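Local structure of Lmo2051 protein (Listeria monocytogenes, 3I18) at residues A[36-39]-A[43-46]. The protein probably acts as a membrane-bound, ATP-dependent serine endopeptidase of the S16 (Lon) family; this chain is its PDZ domain. Numbering follows the deposited sequence.
Sequences NAFK and EFID
Phe-38, in the loop leading to helix 41-49, meets the helix through the ring of Phe-44, and beside this aromatic pair the carboxylate of Glu-43 reaches back to the loop backbone. The tight half of the contact is the pair of phenylalanines, both buried. Their side chains run alongside each other and point the same way, with ring centroids 4.7 Å apart. The planes are inclined at 46°, too oblique for either a stack or an edge-to-face pair. Phe-44 CD2 sits over one face of the Phe-38 ring, displaced toward its rim, and comes within 3.5 Å of Phe-38 CE1. Phe-44 CB covers the same face in a CH-pi contact, 4.0 Å from the centroid of the Phe-38 ring and 23° off its normal. The methylene and one ring carbon of Phe-44 thus lie over the same face of the Phe-38 ring.

The polar half is more exposed. Glu-43 holds CG anti to its backbone N (chi1 -179°) and continues extended, which carries the carboxylate across to the loop. There OE2 accepts a nearly straight hydrogen bond from Lys-39 N, 2.9 Å long, the N-H arriving from above the carboxylate plane. Glu-43 CD also rests 3.8 Å from Phe-38 CB, so the acid lines the margin of the aromatic pair. The Lys-39 chain leads away: its NZ stays 5.6 Å from Glu-43 OE2, leaving at most a diffuse attraction between opposite charges.

Ser-40 OG accepts a hydrogen bond from Glu-43 N at the start of the helix, adding a second tie between loop and helix. Phe-38 also touches Tyr-6, and both phenylalanines pack on Val-9 of strand 9-14 and Ile-33 of strand 29-33, seating helix 41-49 against the PDZ sheet, with Phe-44 also reaching Ile-30.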
loop_
_atom_site.group_PDB
_atom_site.type_symbol
_atom_site.label_atom_id
_atom_site.label_comp_id
_atom_site.label_asym_id
_atom_site.label_seq_id
_atom_site.Cartn_x
_atom_site.Cartn_y
_atom_site.Cartn_z
ATOM N N ASN A 36 -4.243 2.575 11.048
ATOM C CA ASN A 36 -4.656 1.264 11.518
ATOM C C ASN A 36 -3.881 0.109 10.893
ATOM O O ASN A 36 -3.481 0.165 9.731
ATOM C CB ASN A 36 -6.157 1.086 11.258
ATOM C CG ASN A 36 -7.010 2.051 12.073
ATOM O OD1 ASN A 36 -7.053 1.969 13.302
ATOM N ND2 ASN A 36 -7.682 2.976 11.391
ATOM N N ALA A 37 -3.654 -0.931 11.688
ATOM C CA ALA A 37 -2.950 -2.112 11.221
ATOM C C ALA A 37 -4.003 -3.047 10.642
ATOM O O ALA A 37 -5.110 -3.149 11.172
ATOM C CB ALA A 37 -2.225 -2.792 12.386
ATOM N N PHE A 38 -3.660 -3.722 9.554
ATOM C CA PHE A 38 -4.567 -4.652 8.895
ATOM C C PHE A 38 -4.056 -6.058 9.172
ATOM O O PHE A 38 -2.880 -6.243 9.484
ATOM C CB PHE A 38 -4.583 -4.379 7.387
ATOM C CG PHE A 38 -3.234 -4.037 6.822
ATOM C CD1 PHE A 38 -2.720 -2.749 6.956
ATOM C CD2 PHE A 38 -2.449 -5.012 6.210
ATOM C CE1 PHE A 38 -1.458 -2.435 6.482
ATOM C CE2 PHE A 38 -1.181 -4.700 5.734
ATOM C CZ PHE A 38 -0.678 -3.408 5.878
ATOM N N LYS A 39 -4.922 -7.055 9.056
ATOM C CA LYS A 39 -4.488 -8.416 9.335
ATOM C C LYS A 39 -4.297 -9.303 8.114
ATOM O O LYS A 39 -4.117 -10.513 8.247
ATOM C CB LYS A 39 -5.452 -9.078 10.319
ATOM C CG LYS A 39 -5.355 -8.505 11.729
ATOM C CD LYS A 39 -6.360 -9.145 12.659
ATOM C CE LYS A 39 -6.286 -8.533 14.045
ATOM N NZ LYS A 39 -6.547 -7.066 14.014
ATOM N N GLU A 43 -7.577 -7.488 3.491
ATOM C CA GLU A 43 -8.172 -6.386 4.243
ATOM C C GLU A 43 -7.560 -5.068 3.784
ATOM O O GLU A 43 -8.252 -4.055 3.661
ATOM C CB GLU A 43 -7.940 -6.544 5.751
ATOM C CG GLU A 43 -8.599 -5.405 6.525
ATOM C CD GLU A 43 -8.251 -5.350 7.997
ATOM O OE1 GLU A 43 -8.511 -4.285 8.604
ATOM O OE2 GLU A 43 -7.735 -6.350 8.551
ATOM N N PHE A 44 -6.253 -5.090 3.549
ATOM C CA PHE A 44 -5.526 -3.908 3.094
ATOM C C PHE A 44 -6.099 -3.442 1.758
ATOM O O PHE A 44 -6.409 -2.261 1.576
ATOM C CB PHE A 44 -4.039 -4.257 2.972
ATOM C CG PHE A 44 -3.185 -3.163 2.391
ATOM C CD1 PHE A 44 -2.761 -3.227 1.070
ATOM C CD2 PHE A 44 -2.733 -2.118 3.190
ATOM C CE1 PHE A 44 -1.894 -2.264 0.554
ATOM C CE2 PHE A 44 -1.868 -1.150 2.687
ATOM C CZ PHE A 44 -1.443 -1.223 1.372
ATOM N N ILE A 45 -6.276 -4.377 0.836
ATOM C CA ILE A 45 -6.820 -4.046 -0.477
ATOM C C ILE A 45 -8.270 -3.597 -0.371
ATOM O O ILE A 45 -8.655 -2.602 -0.982
ATOM C CB ILE A 45 -6.730 -5.254 -1.432
ATOM C CG1 ILE A 45 -5.262 -5.645 -1.618
ATOM C CG2 ILE A 45 -7.363 -4.907 -2.779
ATOM C CD1 ILE A 45 -5.069 -7.005 -2.254
ATOM N N ASP A 46 -9.080 -4.324 0.397
ATOM C CA ASP A 46 -10.487 -3.948 0.559
ATOM C C ASP A 46 -10.595 -2.508 1.033
ATOM O O ASP A 46 -11.435 -1.748 0.557
ATOM C CB ASP A 46 -11.195 -4.831 1.594
ATOM C CG ASP A 46 -11.454 -6.234 1.099
ATOM O OD1 ASP A 46 -11.626 -6.425 -0.122
ATOM O OD2 ASP A 46 -11.504 -7.149 1.948
#